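Local coordinates for D-hydantoinase (Ralstonia pickettii, PDB 1NFG), which probably catalyses the stereospecific hydrolysis of the cyclic amide bond of D-hydantoin derivatives, using two zinc ions per subunit, at residues A[138-143]-A[174-179]; A[170-175]-A[227-232]. All coordinates share one frame; numbering follows the deposited sequence.

Contact 1. Residues A[138-143]-A[174-179]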
loop_
_atom_site.group_PDB
_atom_site.type_symbol
_atom_site.label_atom_id
_atom_site.label_comp_id
_atom_site.label_asym_id
_atom_site.label_seq_id
_atom_site.Cartn_x
_atom_site.Cartn_y
_atom_site.Cartn_z
ATOM N N VAL A 138 -15.847 -35.430 10.216
ATOM C CA VAL A 138 -15.626 -36.808 9.792
ATOM C C VAL A 138 -14.780 -36.989 8.533
ATOM O O VAL A 138 -13.826 -37.759 8.538
ATOM C CB VAL A 138 -16.982 -37.524 9.575
ATOM C CG1 VAL A 138 -16.757 -38.934 9.050
ATOM C CG2 VAL A 138 -17.764 -37.555 10.879
ATOM N N LEU A 139 -15.133 -36.290 7.458
ATOM C CA LEU A 139 -14.402 -36.404 6.197
ATOM C C LEU A 139 -12.878 -36.412 6.310
ATOM O O LEU A 139 -12.208 -37.189 5.626
ATOM C CB LEU A 139 -14.840 -35.302 5.225
ATOM C CG LEU A 139 -15.896 -35.735 4.202
ATOM C CD1 LEU A 139 -17.148 -36.188 4.925
ATOM C CD2 LEU A 139 -16.214 -34.590 3.260
ATOM N N PRO A 140 -12.306 -35.541 7.162
ATOM C CA PRO A 140 -10.848 -35.509 7.310
ATOM C C PRO A 140 -10.236 -36.887 7.518
ATOM O O PRO A 140 -9.286 -37.249 6.831
ATOM C CB PRO A 140 -10.649 -34.591 8.506
ATOM C CG PRO A 140 -11.729 -33.587 8.298
ATOM C CD PRO A 140 -12.927 -34.453 7.940
ATOM N N ASP A 141 -10.787 -37.660 8.450
ATOM C CA ASP A 141 -10.263 -38.999 8.716
ATOM C C ASP A 141 -10.430 -39.979 7.556
ATOM O O ASP A 141 -9.885 -41.078 7.586
ATOM C CB ASP A 141 -10.894 -39.583 9.978
ATOM C CG ASP A 141 -10.426 -38.877 11.235
ATOM O OD1 ASP A 141 -9.233 -38.486 11.292
ATOM O OD2 ASP A 141 -11.243 -38.723 12.169
ATOM N N LEU A 142 -11.185 -39.584 6.538
ATOM C CA LEU A 142 -11.373 -40.432 5.373
ATOM C C LEU A 142 -10.316 -40.057 4.339
ATOM O O LEU A 142 -10.190 -40.705 3.298
ATOM C CB LEU A 142 -12.756 -40.211 4.766
ATOM C CG LEU A 142 -13.958 -40.421 5.685
ATOM C CD1 LEU A 142 -15.236 -40.169 4.890
ATOM C CD2 LEU A 142 -13.936 -41.835 6.264
ATOM N N GLY A 143 -9.568 -38.992 4.631
ATOM C CA GLY A 143 -8.544 -38.530 3.713
ATOM C C GLY A 143 -8.975 -37.330 2.883
ATOM O O GLY A 143 -8.336 -37.004 1.884
ATOM N N THR A 174 -10.545 -29.633 12.852
ATOM C CA THR A 174 -10.199 -30.906 12.237
ATOM C C THR A 174 -8.869 -30.868 11.499
ATOM O O THR A 174 -8.504 -31.825 10.817
ATOM C CB THR A 174 -11.263 -31.320 11.226
ATOM O OG1 THR A 174 -11.258 -30.391 10.135
ATOM C CG2 THR A 174 -12.637 -31.329 11.877
ATOM N N GLY A 175 -8.154 -29.756 11.624
ATOM C CA GLY A 175 -6.881 -29.621 10.943
ATOM C C GLY A 175 -7.040 -29.689 9.437
ATOM O O GLY A 175 -6.280 -30.371 8.758
ATOM N N SER A 176 -8.038 -28.989 8.907
ATOM C CA SER A 176 -8.270 -28.985 7.469
ATOM C C SER A 176 -8.002 -27.612 6.878
ATOM O O SER A 176 -7.771 -26.646 7.605
ATOM C CB SER A 176 -9.704 -29.409 7.160
ATOM O OG SER A 176 -9.919 -30.749 7.558
ATOM N N LEU A 177 -8.042 -27.532 5.553
ATOM C CA LEU A 177 -7.795 -26.279 4.861
ATOM C C LEU A 177 -9.006 -25.831 4.046
ATOM O O LEU A 177 -9.495 -26.564 3.187
ATOM C CB LEU A 177 -6.588 -26.425 3.928
ATOM C CG LEU A 177 -6.256 -25.210 3.058
ATOM C CD1 LEU A 177 -5.708 -24.105 3.932
ATOM C CD2 LEU A 177 -5.256 -25.594 1.988
ATOM N N VAL A 178 -9.479 -24.619 4.307
ATOM C CA VAL A 178 -10.616 -24.096 3.571
ATOM C C VAL A 178 -10.155 -23.451 2.265
ATOM O O VAL A 178 -9.215 -22.664 2.249
ATOM C CB VAL A 178 -11.386 -23.046 4.401
ATOM C CG1 VAL A 178 -12.510 -22.454 3.576
ATOM C CG2 VAL A 178 -11.936 -23.686 5.662
ATOM N N MET A 179 -10.816 -23.807 1.172
ATOM C CA MET A 179 -10.516 -23.260 -0.139
ATOM C C MET A 179 -11.721 -22.410 -0.520
ATOM O O MET A 179 -12.849 -22.728 -0.134
ATOM C CB MET A 179 -10.348 -24.383 -1.150
ATOM C CG MET A 179 -9.282 -25.386 -0.772
ATOM S SD MET A 179 -9.159 -26.670 -2.013
ATOM C CE MET A 179 -10.134 -27.862 -1.256
#

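Contact 2. Residues A[170-175]-A[227-232]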
loop_
_atom_site.group_PDB
_atom_site.type_symbol
_atom_site.label_atom_id
_atom_site.label_comp_id
_atom_site.label_asym_id
_atom_site.label_seq_id
_atom_site.Cartn_x
_atom_site.Cartn_y
_atom_site.Cartn_z
ATOM N N LYS A 170 -14.626 -25.158 11.563
ATOM C CA LYS A 170 -14.552 -26.616 11.545
ATOM C C LYS A 170 -13.189 -27.087 11.034
ATOM O O LYS A 170 -12.634 -28.074 11.530
ATOM C CB LYS A 170 -15.656 -27.198 10.656
ATOM C CG LYS A 170 -17.015 -27.303 11.327
ATOM C CD LYS A 170 -16.940 -28.170 12.577
ATOM C CE LYS A 170 -18.314 -28.402 13.183
ATOM N NZ LYS A 170 -18.233 -29.058 14.519
ATOM N N ALA A 171 -12.657 -26.379 10.039
ATOM C CA ALA A 171 -11.360 -26.715 9.463
ATOM C C ALA A 171 -10.257 -26.599 10.517
ATOM O O ALA A 171 -9.357 -27.439 10.579
ATOM C CB ALA A 171 -11.063 -25.806 8.301
ATOM N N VAL A 172 -10.323 -25.562 11.347
ATOM C CA VAL A 172 -9.315 -25.391 12.384
ATOM C C VAL A 172 -9.382 -26.534 13.389
ATOM O O VAL A 172 -8.357 -27.020 13.859
ATOM C CB VAL A 172 -9.490 -24.050 13.135
ATOM C CG1 VAL A 172 -8.696 -24.062 14.427
ATOM C CG2 VAL A 172 -9.017 -22.907 12.266
ATOM N N LYS A 173 -10.592 -26.966 13.716
ATOM C CA LYS A 173 -10.760 -28.044 14.681
ATOM C C LYS A 173 -10.341 -29.407 14.145
ATOM O O LYS A 173 -9.817 -30.228 14.889
ATOM C CB LYS A 173 -12.211 -28.081 15.172
ATOM C CG LYS A 173 -12.558 -26.841 15.985
ATOM C CD LYS A 173 -14.024 -26.751 16.390
ATOM C CE LYS A 173 -14.248 -25.490 17.228
ATOM N NZ LYS A 173 -15.646 -25.332 17.709
ATOM N N THR A 174 -10.545 -29.633 12.852
ATOM C CA THR A 174 -10.199 -30.906 12.237
ATOM C C THR A 174 -8.869 -30.868 11.499
ATOM O O THR A 174 -8.504 -31.825 10.817
ATOM C CB THR A 174 -11.263 -31.320 11.226
ATOM O OG1 THR A 174 -11.258 -30.391 10.135
ATOM C CG2 THR A 174 -12.637 -31.329 11.877
ATOM N N GLY A 175 -8.154 -29.756 11.624
ATOM C CA GLY A 175 -6.881 -29.621 10.943
ATOM C C GLY A 175 -7.040 -29.689 9.437
ATOM O O GLY A 175 -6.280 -30.371 8.758
ATOM N N GLU A 227 -8.723 -14.433 8.951
ATOM C CA GLU A 227 -7.981 -13.747 10.001
ATOM C C GLU A 227 -8.745 -13.771 11.321
ATOM O O GLU A 227 -8.158 -14.008 12.383
ATOM C CB GLU A 227 -7.717 -12.290 9.612
ATOM C CG GLU A 227 -6.647 -11.622 10.462
ATOM C CD GLU A 227 -6.414 -10.169 10.091
ATOM O OE1 GLU A 227 -6.616 -9.798 8.912
ATOM O OE2 GLU A 227 -6.007 -9.395 10.984
ATOM N N ILE A 228 -10.051 -13.506 11.250
ATOM C CA ILE A 228 -10.920 -13.485 12.433
ATOM C C ILE A 228 -10.976 -14.850 13.107
ATOM O O ILE A 228 -10.830 -14.958 14.323
ATOM C CB ILE A 228 -12.372 -13.068 12.066
ATOM C CG1 ILE A 228 -12.388 -11.627 11.553
ATOM C CG2 ILE A 228 -13.283 -13.212 13.279
ATOM C CD1 ILE A 228 -12.018 -10.608 12.603
ATOM N N VAL A 229 -11.209 -15.888 12.316
ATOM C CA VAL A 229 -11.266 -17.235 12.861
ATOM C C VAL A 229 -9.857 -17.675 13.222
ATOM O O VAL A 229 -9.668 -18.578 14.035
ATOM C CB VAL A 229 -11.852 -18.233 11.843
ATOM C CG1 VAL A 229 -11.760 -19.645 12.383
ATOM C CG2 VAL A 229 -13.302 -17.874 11.548
ATOM N N ASN A 230 -8.872 -17.009 12.625
ATOM C CA ASN A 230 -7.467 -17.330 12.844
ATOM C C ASN A 230 -7.217 -18.721 12.271
ATOM O O ASN A 230 -6.770 -19.637 12.960
ATOM C CB ASN A 230 -7.129 -17.316 14.331
ATOM C CG ASN A 230 -5.660 -17.566 14.583
ATOM O OD1 ASN A 230 -5.264 -17.918 15.693
ATOM N ND2 ASN A 230 -4.834 -17.379 13.549
ATOM N N ALA A 231 -7.507 -18.855 10.987
ATOM C CA ALA A 231 -7.366 -20.119 10.301
ATOM C C ALA A 231 -6.671 -19.964 8.963
ATOM O O ALA A 231 -6.663 -18.886 8.371
ATOM C CB ALA A 231 -8.744 -20.720 10.080
ATOM N N PRO A 232 -6.065 -21.048 8.471
ATOM C CA PRO A 232 -5.387 -20.986 7.179
ATOM C C PRO A 232 -6.468 -21.032 6.110
ATOM O O PRO A 232 -7.509 -21.656 6.310
ATOM C CB PRO A 232 -4.533 -22.247 7.182
ATOM C CG PRO A 232 -5.378 -23.206 7.986
ATOM C CD PRO A 232 -5.825 -22.343 9.134
#

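Contact 1. Residues A[138-143]-A[174-179]
Pro140 and Thr174 bring the two backbones nearest to each other, with CA of Pro140 6.8 Å from CA of Thr174. Pro140 sits in a short turn of helical backbone angles, where Gly143 N bonds to Pro140 O. Thr174 lies near the C-terminal end of helix 161-174, and Gly175, with a positive phi, leaves it and turns the chain towards strand 178-180.

Pro140 is the residue of 138-143 that makes the contact, through its ring. Its outer carbon does the touching. Pro140 CG lies 3.4 Å from Ser176 OG and 3.7 Å from Thr174 OG1. The same CG is also 3.7 Å from Thr174 CB, so the ring corner rests on the threonine stem as well as on the two hydroxyls.

The hydroxyls are joined to each other: Thr174 OG1 and Ser176 OG form a hydrogen bond of 2.9 Å across Gly175. At chi1 66° Thr174 OG1 lies between the backbone N and the carbonyl carbon. From there it faces Ser176 and is within hydrogen-bonding reach of Lys170 O. Its single proton may go to either. Ser176 packs on Ala171 and Phe147 as well.

Pro140 offers carbon alone to this polar pair. All three residues are buried. The proline contributes van der Waals contact, consistent with keeping water from the paired hydroxyls.

Contact 2. Residues A[170-175]-A[227-232]
Val172 has chi1 165°, which leaves CG1 trans to the backbone N and sets CG2 trans to the carbonyl carbon. CG2 is the branch that meets residues 229-231. The turn on the other side is shaped by Asn230, whose phi of 66° swings the chain out of helix 212-229 and presents Ala231 to the valine.

The CA atoms of Val172 and Ala231 are 6.0 Å apart. Val172 CG2 packs against the methyl of Ala231, although the modelled separation of those two carbons is too short to trust. Ala231 CA lies 3.8 Å from the same CG2. Val229 comes in from the last turn of its helix, with CG1 4.3 Å from Val172 CG2. Asn230 O lies 4.0 Å from Val172 CG2. The contact is thus one methyl of the valine set against Val229 and the Ala231 turn.

Val229 also rests on Leu165 and Leu168, further back along helix 161-174. Its other packing includes Tyr190 of the second subunit, so the seam between the helices reaches the subunit interface.

Asn230 is the C-prime residue of a Schellman motif, with Asn230 N bonded to Glu227 O. Such a helix ending, followed by Ala231 and Pro232 on the way to strand 233-235, is one of the turns that lead from an outer helix back to an inner strand in a TIM barrel.

The centres of the two contacts lie 11 Å apart, and both use Thr174 and Gly175. Along the chain the order is 138-143, 170-179, then 227-232. The C-terminal part of helix 161-174 serves both: it and the residues after it meet 138-143 in contact 1, and Val172 meets the end of helix 212-229 in contact 2. The contacts also touch directly: Ser176 N probably bonds to Ala171 O at 2.6 Å, and Leu177 packs on Pro232. Strands 178-180 and 233-235, which follow the two helices, run parallel and adjacent. Together the contacts place neighbouring helix-to-strand connections of the barrel side by side. Zinc ligands His181 and His237 come soon after these strands, but both contacts lie away from the metal site.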